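Local structure of intracellular protein transport protein USO1 (Saccharomyces cerevisiae S288c, 6LSU) at residues 427-432 / 682-687; 165-170 / 207-212; 288-293 / 297-302; 620-625 / 667-672; 278-283 / 330-335. The protein is required for protein transport from the endoplasmic reticulum to the Golgi, this chain being the globular head of a dimeric tether with a coiled-coil tail. All coordinates share one frame; numbering follows the deposited sequence.

Interaction 1: residues 427-432 / 682-687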
# COMPACT_ATOMS: atom_id res chain seq x y z
N CYS A 427 6.78 8.18 -7.26
CA CYS A 427 6.80 9.34 -8.20
C CYS A 427 6.43 8.85 -9.62
O CYS A 427 5.59 9.44 -10.30
CB CYS A 427 8.15 10.02 -8.18
SG CYS A 427 8.35 11.08 -6.72
N SER A 428 7.03 7.76 -10.04
CA SER A 428 6.81 7.18 -11.38
C SER A 428 5.34 6.76 -11.51
O SER A 428 4.75 7.05 -12.49
CB SER A 428 7.75 6.01 -11.60
OG SER A 428 7.33 5.18 -12.67
N ARG A 429 4.78 6.12 -10.52
CA ARG A 429 3.37 5.66 -10.53
C ARG A 429 2.40 6.86 -10.52
O ARG A 429 1.37 6.75 -11.22
CB ARG A 429 3.14 4.74 -9.33
CG ARG A 429 4.00 3.48 -9.40
CD ARG A 429 3.32 2.30 -10.06
NE ARG A 429 2.23 1.99 -9.16
CZ ARG A 429 2.26 1.09 -8.18
NH1 ARG A 429 3.32 0.32 -8.01
NH2 ARG A 429 1.19 0.95 -7.41
N LEU A 430 2.73 7.96 -9.84
CA LEU A 430 1.85 9.15 -9.77
C LEU A 430 1.84 9.82 -11.14
O LEU A 430 0.73 10.08 -11.65
CB LEU A 430 2.32 10.11 -8.68
CG LEU A 430 1.57 11.43 -8.59
CD1 LEU A 430 0.07 11.25 -8.62
CD2 LEU A 430 1.98 12.18 -7.35
N LEU A 431 3.03 9.99 -11.74
CA LEU A 431 3.17 10.51 -13.11
C LEU A 431 2.34 9.66 -14.06
O LEU A 431 1.75 10.23 -15.04
CB LEU A 431 4.65 10.48 -13.53
CG LEU A 431 5.45 11.71 -13.11
CD1 LEU A 431 6.93 11.44 -13.22
CD2 LEU A 431 5.08 12.92 -13.95
N LYS A 432 2.37 8.34 -13.91
CA LYS A 432 1.62 7.49 -14.88
C LYS A 432 0.11 7.68 -14.62
O LYS A 432 -0.65 7.56 -15.56
CB LYS A 432 2.08 6.05 -14.76
CG LYS A 432 3.51 5.81 -15.21
CD LYS A 432 3.78 4.33 -15.24
CE LYS A 432 5.24 3.97 -15.21
NZ LYS A 432 5.34 2.50 -15.19
N ASN A 682 4.75 -9.51 -11.72
CA ASN A 682 3.92 -8.56 -10.95
C ASN A 682 3.85 -7.23 -11.72
O ASN A 682 4.92 -6.76 -12.14
CB ASN A 682 4.52 -8.30 -9.57
CG ASN A 682 5.91 -7.68 -9.65
OD1 ASN A 682 6.05 -6.46 -9.65
ND2 ASN A 682 6.94 -8.50 -9.73
N GLU A 683 2.66 -6.66 -11.91
CA GLU A 683 2.49 -5.35 -12.60
C GLU A 683 2.96 -4.22 -11.66
O GLU A 683 3.53 -3.23 -12.18
CB GLU A 683 1.05 -5.13 -13.07
CG GLU A 683 0.68 -5.92 -14.32
CD GLU A 683 0.83 -7.43 -14.21
OE1 GLU A 683 0.54 -7.98 -13.12
OE2 GLU A 683 1.24 -8.06 -15.21
N ASP A 684 2.75 -4.39 -10.33
CA ASP A 684 2.99 -3.31 -9.32
C ASP A 684 3.67 -3.85 -8.05
O ASP A 684 3.48 -3.24 -6.98
CB ASP A 684 1.68 -2.58 -9.01
CG ASP A 684 1.28 -1.53 -10.04
OD1 ASP A 684 2.17 -0.74 -10.46
OD2 ASP A 684 0.09 -1.49 -10.42
N SER A 685 4.51 -4.88 -8.14
CA SER A 685 5.34 -5.37 -7.00
C SER A 685 6.82 -5.09 -7.26
O SER A 685 7.67 -5.99 -7.03
CB SER A 685 5.07 -6.83 -6.72
OG SER A 685 3.72 -7.17 -6.99
N ILE A 686 7.12 -3.86 -7.71
CA ILE A 686 8.50 -3.30 -7.89
C ILE A 686 8.79 -2.35 -6.71
O ILE A 686 9.93 -1.85 -6.58
CB ILE A 686 8.64 -2.63 -9.29
CG1 ILE A 686 9.90 -1.76 -9.39
CG2 ILE A 686 7.37 -1.87 -9.66
CD1 ILE A 686 9.88 -0.77 -10.53
N LEU A 687 7.79 -2.12 -5.85
CA LEU A 687 7.98 -1.42 -4.56
C LEU A 687 8.64 -2.38 -3.58
O LEU A 687 8.35 -3.61 -3.69
CB LEU A 687 6.61 -0.98 -4.03
CG LEU A 687 6.02 0.26 -4.69
CD1 LEU A 687 4.52 0.11 -4.82
CD2 LEU A 687 6.40 1.52 -3.92
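R429 and D684 meet because the arginine chain bends twice on its way out of helix 421-435, at chi2 (-93°) and again at chi3 (-65°), which presents one broad side of the guanidinium to the loop. D684, its CG anti to the carbonyl carbon, reaches in, and its carboxylate lies over that face, with CG 3.3 Å above the plane near the centre. The two flat groups are tilted 35° from one another. R429 NH1 and D684 OD1 stand 2.9 Å apart and form a salt bridge that rests on charge alone: the oxygen is well out of the guanidinium plane and no N-H points at it. Approaching obliquely, L687 CD1 comes to 3.4 Å from R429 NH1, and the same leucine also touches L360 of helix 354-366. K432, one turn on, is bound to D522 and to the hydroxyl of Y704 instead. Were R429 cut back to an alanine, the carboxylate of D684 would probably lose its mate across the contact, and L687 a partner. Arginine fits here because its long arm spans the gap between helix and loop. A charged surface contact of this kind joins a helix of ARM 7, in the armadillo-repeat head, to the long loop between helices 660-673 and 703-711.

Interaction 2: residues 165-170 / 207-212; sequences YTIQLL and RDEAIL
I167 and E209 bring together two consecutive armadillo repeats, ARM 2 and ARM 3, whose helices 160-174 and 204-218 run almost parallel here, the axes of the short segments 19° apart and 9.6 Å from each other at closest. The tight part is aliphatic. I167 has CG1 beside its backbone N (chi1 -67°), which leaves the CG2 methyl to face the neighbouring helix, where it lies 3.4 Å from E209 CG; the CG1 branch ends at CD1, 4.2 Å from A210 CB. Alanine suits this position because its single methyl leaves room for the longer isoleucine. W155 also packs on I167, so the isoleucine is enclosed from outside the pair as well. E209 contributes its methylene groups to the interface, its chain bending at chi2; Q168 crosses it at about a right angle, and the two CG atoms are 4.0 Å apart. The looser side is polar and partly exposed. There the E209 carboxylate turns to S107, whose OG hydrogen-bonds to OE1, and it lies close to the like-charged E171, which may raise its proton affinity somewhat. R207, by contrast, is buried and takes no part in that side: it forms a salt bridge with E244 and grips its neighbour D208 side-on, NE and NH2 both bonding to D208 OD1, each at 3.0 Å, with that oxygen only 3° out of the guanidinium plane.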
# COMPACT_ATOMS: atom_id res chain seq x y z
N TYR A 165 -16.67 -4.94 31.72
CA TYR A 165 -16.46 -6.41 31.74
C TYR A 165 -17.29 -7.06 30.62
O TYR A 165 -16.83 -8.03 29.97
CB TYR A 165 -16.88 -6.99 33.07
CG TYR A 165 -15.90 -6.83 34.20
CD1 TYR A 165 -14.55 -6.95 34.02
CD2 TYR A 165 -16.37 -6.68 35.50
CE1 TYR A 165 -13.66 -6.83 35.10
CE2 TYR A 165 -15.52 -6.60 36.58
CZ TYR A 165 -14.15 -6.65 36.38
OH TYR A 165 -13.30 -6.57 37.45
N THR A 166 -18.44 -6.50 30.32
CA THR A 166 -19.35 -7.04 29.27
C THR A 166 -18.72 -6.88 27.88
O THR A 166 -18.68 -7.85 27.11
CB THR A 166 -20.72 -6.39 29.44
OG1 THR A 166 -21.15 -6.73 30.76
CG2 THR A 166 -21.72 -6.86 28.42
N ILE A 167 -18.24 -5.67 27.58
CA ILE A 167 -17.50 -5.32 26.34
C ILE A 167 -16.34 -6.31 26.20
O ILE A 167 -16.20 -6.94 25.16
CB ILE A 167 -16.97 -3.88 26.36
CG1 ILE A 167 -18.11 -2.86 26.34
CG2 ILE A 167 -16.05 -3.65 25.19
CD1 ILE A 167 -17.66 -1.42 26.43
N GLN A 168 -15.54 -6.44 27.25
CA GLN A 168 -14.33 -7.29 27.24
C GLN A 168 -14.73 -8.74 26.97
O GLN A 168 -14.03 -9.38 26.13
CB GLN A 168 -13.55 -7.14 28.54
CG GLN A 168 -12.91 -5.78 28.64
CD GLN A 168 -12.24 -5.49 29.97
OE1 GLN A 168 -12.74 -5.82 31.04
NE2 GLN A 168 -11.11 -4.82 29.90
N LEU A 169 -15.82 -9.24 27.59
CA LEU A 169 -16.23 -10.66 27.46
C LEU A 169 -16.64 -10.91 26.01
O LEU A 169 -16.19 -11.90 25.42
CB LEU A 169 -17.35 -11.01 28.44
CG LEU A 169 -17.73 -12.49 28.49
CD1 LEU A 169 -16.52 -13.37 28.77
CD2 LEU A 169 -18.82 -12.72 29.53
N LEU A 170 -17.41 -9.99 25.44
CA LEU A 170 -17.82 -10.02 24.01
C LEU A 170 -16.62 -9.96 23.06
O LEU A 170 -16.69 -10.62 21.99
CB LEU A 170 -18.75 -8.84 23.75
CG LEU A 170 -20.15 -9.09 24.29
CD1 LEU A 170 -21.05 -7.90 24.02
CD2 LEU A 170 -20.74 -10.38 23.67
N ARG A 207 -15.53 3.84 26.43
CA ARG A 207 -15.46 4.44 25.08
C ARG A 207 -14.34 3.73 24.29
O ARG A 207 -14.65 3.16 23.25
CB ARG A 207 -15.23 5.95 25.21
CG ARG A 207 -15.10 6.67 23.88
CD ARG A 207 -14.37 7.98 24.06
NE ARG A 207 -12.96 7.81 24.36
CZ ARG A 207 -12.10 8.82 24.47
NH1 ARG A 207 -12.52 10.06 24.28
NH2 ARG A 207 -10.81 8.63 24.73
N ASP A 208 -13.15 3.65 24.86
CA ASP A 208 -11.92 3.07 24.25
C ASP A 208 -12.17 1.60 23.93
O ASP A 208 -12.02 1.19 22.72
CB ASP A 208 -10.72 3.29 25.16
CG ASP A 208 -10.31 4.75 25.36
OD1 ASP A 208 -10.91 5.66 24.77
OD2 ASP A 208 -9.34 4.96 26.12
N GLU A 209 -12.62 0.83 24.94
CA GLU A 209 -12.90 -0.62 24.72
C GLU A 209 -13.95 -0.83 23.63
O GLU A 209 -13.81 -1.80 22.85
CB GLU A 209 -13.37 -1.33 25.97
CG GLU A 209 -12.87 -2.76 26.00
CD GLU A 209 -11.35 -2.83 25.99
OE1 GLU A 209 -10.79 -3.85 25.53
OE2 GLU A 209 -10.74 -1.85 26.47
N ALA A 210 -14.93 0.05 23.52
CA ALA A 210 -16.07 -0.10 22.59
C ALA A 210 -15.60 0.08 21.14
O ALA A 210 -16.27 -0.44 20.26
CB ALA A 210 -17.17 0.88 22.95
N ILE A 211 -14.56 0.89 20.88
CA ILE A 211 -13.94 1.05 19.52
C ILE A 211 -13.37 -0.28 19.05
O ILE A 211 -13.65 -0.65 17.91
CB ILE A 211 -12.85 2.15 19.53
CG1 ILE A 211 -13.41 3.47 20.06
CG2 ILE A 211 -12.28 2.32 18.11
CD1 ILE A 211 -12.39 4.51 20.30
N LEU A 212 -12.68 -1.02 19.94
CA LEU A 212 -12.11 -2.36 19.71
C LEU A 212 -13.23 -3.35 19.39
O LEU A 212 -13.03 -4.11 18.44
CB LEU A 212 -11.28 -2.78 20.92
CG LEU A 212 -10.04 -1.92 21.14
CD1 LEU A 212 -9.23 -2.38 22.33
CD2 LEU A 212 -9.17 -1.95 19.89

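Interaction 3: residues 288-293 / 297-302; sequences SEPISQ and FFWNDQ
P290 lies over one face of the F297 ring, where its CA makes a CH-pi contact 4.1 Å from the ring centroid and 28° off the normal. On its other approach the proline ring meets W299 obliquely, P290 CB lying 3.5 Å from W299 CZ2. The two aromatic rings also meet: F297 CD2 stands 3.4 Å above the indole plane toward its rim, while W299 CD1 lies at the phenyl edge. Proline suits this spot because its compact ring offers CA to F297 and CB to W299. It belongs to the type I turn from S288 to I291, closed by the bond from I291 N to S288 O. Replacing F297 with an alanine would probably open a gap beneath P290 and take away the phenyl ring that lies against the indole. Farther out, N349 holds both aromatic residues, its ND2 bonding to F297 O and its O accepting from W299 NE1, while E289 OE2 is bound to the backbone N of L247. N300 then caps the next helix through OD1 to R303 N. The whole loop, within ARM 5, links helix 280-287 to helix 301-317: P290 reaches I307 of the latter and L344 of helix 337-346, and W299 packs on I304 and I307.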
# COMPACT_ATOMS: atom_id res chain seq x y z
N SER A 288 -3.54 17.21 7.64
CA SER A 288 -2.79 18.48 7.45
C SER A 288 -2.04 18.82 8.74
O SER A 288 -1.12 19.66 8.69
CB SER A 288 -3.68 19.62 7.00
OG SER A 288 -4.15 20.35 8.12
N GLU A 289 -2.27 18.08 9.82
CA GLU A 289 -1.58 18.32 11.10
C GLU A 289 -0.06 18.44 10.99
O GLU A 289 0.54 19.33 11.59
CB GLU A 289 -1.96 17.25 12.10
CG GLU A 289 -2.95 17.77 13.10
CD GLU A 289 -3.76 16.67 13.77
OE1 GLU A 289 -5.06 16.80 13.84
OE2 GLU A 289 -3.08 15.70 14.23
N PRO A 290 0.67 17.56 10.29
CA PRO A 290 2.13 17.65 10.30
C PRO A 290 2.72 18.93 9.66
O PRO A 290 3.86 19.15 9.86
CB PRO A 290 2.57 16.46 9.46
CG PRO A 290 1.38 15.57 9.44
CD PRO A 290 0.18 16.48 9.44
N ILE A 291 1.92 19.70 8.92
CA ILE A 291 2.37 20.91 8.17
C ILE A 291 1.96 22.20 8.89
O ILE A 291 0.77 22.58 8.86
CB ILE A 291 1.78 20.86 6.76
CG1 ILE A 291 2.34 19.66 6.01
CG2 ILE A 291 2.01 22.17 6.06
CD1 ILE A 291 1.25 18.96 5.24
N SER A 292 2.95 22.84 9.51
CA SER A 292 2.86 24.11 10.29
C SER A 292 4.20 24.84 10.19
O SER A 292 5.27 24.18 10.40
CB SER A 292 2.48 23.86 11.75
OG SER A 292 1.07 23.82 11.91
N GLN A 293 4.13 26.15 9.92
CA GLN A 293 5.25 27.11 10.18
C GLN A 293 5.58 27.13 11.69
O GLN A 293 6.76 27.39 12.02
CB GLN A 293 4.90 28.52 9.67
CG GLN A 293 6.14 29.36 9.36
CD GLN A 293 6.05 30.83 9.70
OE1 GLN A 293 5.49 31.22 10.73
NE2 GLN A 293 6.64 31.67 8.87
N PHE A 297 6.63 19.27 13.67
CA PHE A 297 5.89 18.04 14.03
C PHE A 297 6.88 16.91 14.37
O PHE A 297 7.88 16.66 13.65
CB PHE A 297 4.95 17.66 12.90
CG PHE A 297 4.01 16.55 13.28
CD1 PHE A 297 2.79 16.83 13.91
CD2 PHE A 297 4.34 15.23 13.04
CE1 PHE A 297 1.89 15.81 14.18
CE2 PHE A 297 3.46 14.22 13.37
CZ PHE A 297 2.25 14.51 13.93
N PHE A 298 6.60 16.27 15.52
CA PHE A 298 7.44 15.19 16.08
C PHE A 298 6.92 13.85 15.59
O PHE A 298 5.74 13.53 15.73
CB PHE A 298 7.46 15.20 17.60
CG PHE A 298 8.23 14.02 18.12
CD1 PHE A 298 9.59 13.92 17.88
CD2 PHE A 298 7.58 12.97 18.76
CE1 PHE A 298 10.30 12.83 18.35
CE2 PHE A 298 8.28 11.85 19.18
CZ PHE A 298 9.64 11.80 18.98
N TRP A 299 7.80 13.11 14.93
CA TRP A 299 7.48 11.88 14.18
C TRP A 299 7.99 10.71 15.01
O TRP A 299 9.04 10.83 15.62
CB TRP A 299 8.04 11.92 12.76
CG TRP A 299 7.19 12.70 11.79
CD1 TRP A 299 7.50 13.90 11.23
CD2 TRP A 299 5.89 12.34 11.26
NE1 TRP A 299 6.52 14.28 10.38
CE2 TRP A 299 5.49 13.38 10.41
CE3 TRP A 299 5.01 11.28 11.47
CZ2 TRP A 299 4.27 13.37 9.73
CZ3 TRP A 299 3.79 11.27 10.82
CH2 TRP A 299 3.43 12.30 9.96
N ASN A 300 7.15 9.68 15.13
CA ASN A 300 7.43 8.38 15.77
C ASN A 300 6.56 7.35 15.09
O ASN A 300 5.75 7.75 14.26
CB ASN A 300 7.17 8.45 17.27
CG ASN A 300 5.71 8.62 17.64
OD1 ASN A 300 4.78 8.21 16.92
ND2 ASN A 300 5.51 9.15 18.83
N ASP A 301 6.74 6.09 15.43
CA ASP A 301 6.15 4.93 14.74
C ASP A 301 4.63 5.01 14.84
O ASP A 301 3.94 4.72 13.90
CB ASP A 301 6.72 3.64 15.33
CG ASP A 301 8.10 3.30 14.82
OD1 ASP A 301 8.32 3.46 13.61
OD2 ASP A 301 8.95 2.91 15.62
N GLN A 302 4.10 5.47 15.96
CA GLN A 302 2.64 5.53 16.14
C GLN A 302 2.05 6.59 15.19
O GLN A 302 0.97 6.31 14.51
CB GLN A 302 2.29 5.77 17.59
CG GLN A 302 0.81 5.68 17.87
CD GLN A 302 0.26 4.35 17.40
OE1 GLN A 302 0.60 3.32 17.95
NE2 GLN A 302 -0.64 4.34 16.42

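Interaction 4: residues 620-625 / 667-672; sequences EDVTIK and IKQFKK
The F670 ring receives T623 at its edge: T623 CG2 lies near the ring plane, 4.1 Å from F670 CE1, the two side chains crossing at about a right angle. Beyond this contact the ring stacks with F676 and meets F709 edge-to-face, and it also packs on C626, L627 and M630 of helix 622-637. CG anti to the backbone N (chi1 175°) carries the F670 ring toward T623; its neighbours hold it, a large flat group well suited to filling the space between helices. The amide of Q669 approaches V622 instead, its OE1 standing 3.3 Å from the CG2 methyl, with the extended glutamine chain running crosswise to the valine. V622 and T623 open helix 622-637 in ARM 10, and their branched side chains put a methyl in front of helix 660-673. No hydrogen bond links the two segments, so the chemistry is that of methyl groups against an aromatic rim and an amide; such a contact probably depends on shape more than on direction.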
# COMPACT_ATOMS: atom_id res chain seq x y z
N GLU A 620 30.01 -14.99 -20.37
CA GLU A 620 30.43 -13.67 -19.83
C GLU A 620 29.21 -12.75 -19.59
O GLU A 620 29.04 -12.33 -18.42
CB GLU A 620 31.53 -12.98 -20.64
CG GLU A 620 32.84 -12.90 -19.85
CD GLU A 620 33.55 -11.57 -19.85
OE1 GLU A 620 34.78 -11.56 -19.64
OE2 GLU A 620 32.88 -10.54 -20.04
N ASP A 621 28.40 -12.44 -20.60
CA ASP A 621 27.28 -11.47 -20.43
C ASP A 621 26.05 -11.96 -21.18
O ASP A 621 25.68 -11.28 -22.14
CB ASP A 621 27.64 -10.09 -20.99
CG ASP A 621 28.32 -9.17 -20.00
OD1 ASP A 621 27.87 -9.15 -18.83
OD2 ASP A 621 29.27 -8.47 -20.41
N VAL A 622 25.44 -13.06 -20.75
CA VAL A 622 24.45 -13.79 -21.60
C VAL A 622 23.20 -12.91 -21.81
O VAL A 622 22.49 -13.09 -22.88
CB VAL A 622 24.11 -15.16 -21.01
CG1 VAL A 622 23.99 -15.12 -19.50
CG2 VAL A 622 22.87 -15.75 -21.65
N THR A 623 22.92 -12.00 -20.86
CA THR A 623 21.71 -11.14 -20.91
C THR A 623 21.92 -10.05 -21.98
O THR A 623 21.16 -10.05 -22.98
CB THR A 623 21.36 -10.58 -19.53
OG1 THR A 623 21.68 -11.56 -18.55
CG2 THR A 623 19.89 -10.27 -19.43
N ILE A 624 22.92 -9.18 -21.81
CA ILE A 624 23.29 -8.22 -22.89
C ILE A 624 23.42 -8.94 -24.23
O ILE A 624 22.83 -8.50 -25.24
CB ILE A 624 24.60 -7.49 -22.59
CG1 ILE A 624 24.65 -6.85 -21.21
CG2 ILE A 624 24.81 -6.48 -23.69
CD1 ILE A 624 23.55 -5.86 -20.96
N LYS A 625 24.16 -10.04 -24.26
CA LYS A 625 24.43 -10.74 -25.53
C LYS A 625 23.08 -11.06 -26.17
O LYS A 625 22.94 -10.75 -27.38
CB LYS A 625 25.41 -11.89 -25.26
CG LYS A 625 25.28 -13.14 -26.11
CD LYS A 625 26.32 -14.16 -25.70
CE LYS A 625 25.85 -15.60 -25.83
NZ LYS A 625 26.80 -16.52 -25.15
N ILE A 667 17.46 -16.22 -28.17
CA ILE A 667 16.08 -15.79 -27.77
C ILE A 667 15.55 -16.77 -26.71
O ILE A 667 15.00 -16.30 -25.70
CB ILE A 667 15.16 -15.69 -28.99
CG1 ILE A 667 15.61 -14.59 -29.95
CG2 ILE A 667 13.70 -15.51 -28.56
CD1 ILE A 667 16.41 -13.48 -29.31
N LYS A 668 15.66 -18.07 -26.97
CA LYS A 668 15.21 -19.14 -26.04
C LYS A 668 16.06 -19.06 -24.77
O LYS A 668 15.52 -19.32 -23.71
CB LYS A 668 15.33 -20.52 -26.70
CG LYS A 668 14.57 -21.64 -26.00
CD LYS A 668 14.01 -22.68 -26.95
CE LYS A 668 13.02 -23.62 -26.29
NZ LYS A 668 12.07 -24.19 -27.27
N GLN A 669 17.34 -18.68 -24.87
CA GLN A 669 18.23 -18.72 -23.69
C GLN A 669 17.90 -17.52 -22.80
O GLN A 669 18.16 -17.60 -21.57
CB GLN A 669 19.72 -18.71 -24.03
CG GLN A 669 20.58 -18.71 -22.77
CD GLN A 669 22.05 -19.00 -22.97
OE1 GLN A 669 22.75 -18.28 -23.69
NE2 GLN A 669 22.54 -20.02 -22.28
N PHE A 670 17.38 -16.44 -23.41
CA PHE A 670 17.04 -15.17 -22.72
C PHE A 670 15.85 -15.39 -21.77
O PHE A 670 15.90 -14.90 -20.62
CB PHE A 670 16.72 -14.07 -23.74
CG PHE A 670 16.26 -12.77 -23.13
CD1 PHE A 670 17.14 -11.95 -22.45
CD2 PHE A 670 14.92 -12.42 -23.18
CE1 PHE A 670 16.71 -10.76 -21.89
CE2 PHE A 670 14.49 -11.23 -22.60
CZ PHE A 670 15.39 -10.39 -21.98
N LYS A 671 14.81 -16.07 -22.27
CA LYS A 671 13.61 -16.46 -21.49
C LYS A 671 14.05 -17.33 -20.31
O LYS A 671 13.65 -17.00 -19.18
CB LYS A 671 12.57 -17.15 -22.39
CG LYS A 671 11.13 -17.12 -21.88
CD LYS A 671 11.01 -16.81 -20.38
CE LYS A 671 9.62 -16.93 -19.78
NZ LYS A 671 8.76 -15.76 -20.08
N LYS A 672 14.88 -18.36 -20.52
CA LYS A 672 15.07 -19.45 -19.51
C LYS A 672 16.32 -19.26 -18.63
O LYS A 672 16.29 -19.78 -17.53
CB LYS A 672 15.15 -20.83 -20.15
CG LYS A 672 14.20 -21.10 -21.32
CD LYS A 672 12.71 -21.08 -21.00
CE LYS A 672 12.27 -21.99 -19.87
NZ LYS A 672 11.90 -21.23 -18.65

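Interaction 5: residues 278-283 / 330-335; sequences GNLPKL and NALLDS
L280 and L332 point their branches across one another at about a right angle, and their CD2 methyls meet at 3.5 Å. The second branch of L280 goes elsewhere: CD1 lies 3.7 Å from A331 O and 3.6 Å from S335 OG, so one leucine straddles the end of helix 325-333 and the residues just past it. A forked side chain is what this place calls for, one methyl for L332 and the other for A331 O and S335 OG. Here ARM 5 meets ARM 6 of the armadillo solenoid, the N-terminal part of helix 280-287 resting against the close of helix 325-333. S335 is apt because its hydroxyl, held between backbone N and carbonyl carbon (chi1 72°), turns back to donate to L332 O at 3.0 Å from 39° above the carbonyl plane, and also accepts from V337 N, capping the helix that follows. L275 of helix 268-276 lies against both L280 and A331, and V314 and T317 of helix 301-317 touch L332.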
# COMPACT_ATOMS: atom_id res chain seq x y z
N GLY A 278 -19.91 15.17 5.16
CA GLY A 278 -19.06 16.25 5.68
C GLY A 278 -17.86 15.73 6.45
O GLY A 278 -17.34 16.53 7.22
N ASN A 279 -17.36 14.53 6.15
CA ASN A 279 -16.12 13.95 6.76
C ASN A 279 -14.83 14.49 6.10
O ASN A 279 -13.87 14.79 6.87
CB ASN A 279 -16.18 12.43 6.72
CG ASN A 279 -17.24 11.91 7.65
OD1 ASN A 279 -17.14 12.15 8.87
ND2 ASN A 279 -18.22 11.22 7.09
N LEU A 280 -14.78 14.65 4.77
CA LEU A 280 -13.55 15.09 4.06
C LEU A 280 -12.86 16.23 4.78
O LEU A 280 -11.66 16.16 5.03
CB LEU A 280 -13.88 15.49 2.62
CG LEU A 280 -14.07 14.32 1.68
CD1 LEU A 280 -14.00 14.79 0.24
CD2 LEU A 280 -13.03 13.24 1.97
N PRO A 281 -13.54 17.34 5.15
CA PRO A 281 -12.87 18.46 5.80
C PRO A 281 -12.17 18.01 7.10
O PRO A 281 -11.13 18.53 7.42
CB PRO A 281 -13.99 19.43 6.15
CG PRO A 281 -15.13 19.02 5.27
CD PRO A 281 -14.99 17.53 5.03
N LYS A 282 -12.77 17.05 7.79
CA LYS A 282 -12.25 16.47 9.06
C LYS A 282 -10.98 15.66 8.78
O LYS A 282 -10.00 15.85 9.50
CB LYS A 282 -13.34 15.62 9.72
CG LYS A 282 -14.39 16.44 10.44
CD LYS A 282 -15.79 15.88 10.33
CE LYS A 282 -16.71 16.47 11.36
NZ LYS A 282 -17.84 15.55 11.60
N LEU A 283 -11.02 14.78 7.78
CA LEU A 283 -9.89 13.90 7.36
C LEU A 283 -8.73 14.78 6.85
O LEU A 283 -7.58 14.57 7.28
CB LEU A 283 -10.41 12.96 6.28
CG LEU A 283 -9.46 11.85 5.88
CD1 LEU A 283 -9.06 11.05 7.09
CD2 LEU A 283 -10.11 10.94 4.85
N ASN A 330 -13.76 12.90 -7.92
CA ASN A 330 -14.39 14.23 -8.10
C ASN A 330 -14.75 14.84 -6.75
O ASN A 330 -14.36 15.98 -6.51
CB ASN A 330 -15.62 14.13 -9.01
CG ASN A 330 -15.29 13.85 -10.47
OD1 ASN A 330 -14.17 14.03 -10.91
ND2 ASN A 330 -16.30 13.47 -11.23
N ALA A 331 -15.39 14.07 -5.87
CA ALA A 331 -15.67 14.48 -4.48
C ALA A 331 -14.36 14.90 -3.78
O ALA A 331 -14.32 16.01 -3.20
CB ALA A 331 -16.39 13.37 -3.74
N LEU A 332 -13.32 14.07 -3.83
CA LEU A 332 -12.04 14.39 -3.10
C LEU A 332 -11.38 15.65 -3.68
O LEU A 332 -10.64 16.34 -2.92
CB LEU A 332 -11.10 13.20 -3.17
CG LEU A 332 -11.50 12.01 -2.32
CD1 LEU A 332 -10.84 10.75 -2.84
CD2 LEU A 332 -11.18 12.24 -0.86
N LEU A 333 -11.61 15.92 -4.97
CA LEU A 333 -10.99 17.07 -5.67
C LEU A 333 -11.68 18.36 -5.23
O LEU A 333 -10.98 19.39 -5.12
CB LEU A 333 -11.09 16.86 -7.18
CG LEU A 333 -9.81 16.36 -7.84
CD1 LEU A 333 -9.97 16.46 -9.34
CD2 LEU A 333 -8.59 17.17 -7.40
N ASP A 334 -12.97 18.25 -4.88
CA ASP A 334 -13.81 19.37 -4.39
C ASP A 334 -13.56 19.64 -2.90
O ASP A 334 -14.43 20.26 -2.26
CB ASP A 334 -15.30 19.08 -4.61
CG ASP A 334 -16.18 20.33 -4.51
OD1 ASP A 334 -15.59 21.45 -4.48
OD2 ASP A 334 -17.42 20.17 -4.49
N SER A 335 -12.42 19.21 -2.36
CA SER A 335 -11.98 19.55 -0.98
C SER A 335 -10.50 19.92 -1.02
O SER A 335 -9.99 20.13 -2.13
CB SER A 335 -12.27 18.41 -0.02
OG SER A 335 -11.40 17.31 -0.22

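In the fold
The five contacts are spread along the curved armadillo head and none touches another. Interactions 3 and 5 are closest, about 5 Å between nearest atoms; interaction 3 is nested within the chain loop that interaction 5 closes, and helix 301-317 lies in the chain between helices 280-287 and 325-333, the two that interaction 5 joins. Interaction 2 stands nearer the N-terminal end, its centre about 30 Å from that of interaction 3. Interaction 1 ties a helix of ARM 7 to a late loop, and interaction 4 falls inside the 250-residue span it closes, with centres about 26 Å apart. Interactions 2 and 4 lie on opposite sides of the chain's centre, about 61 Å apart centre to centre.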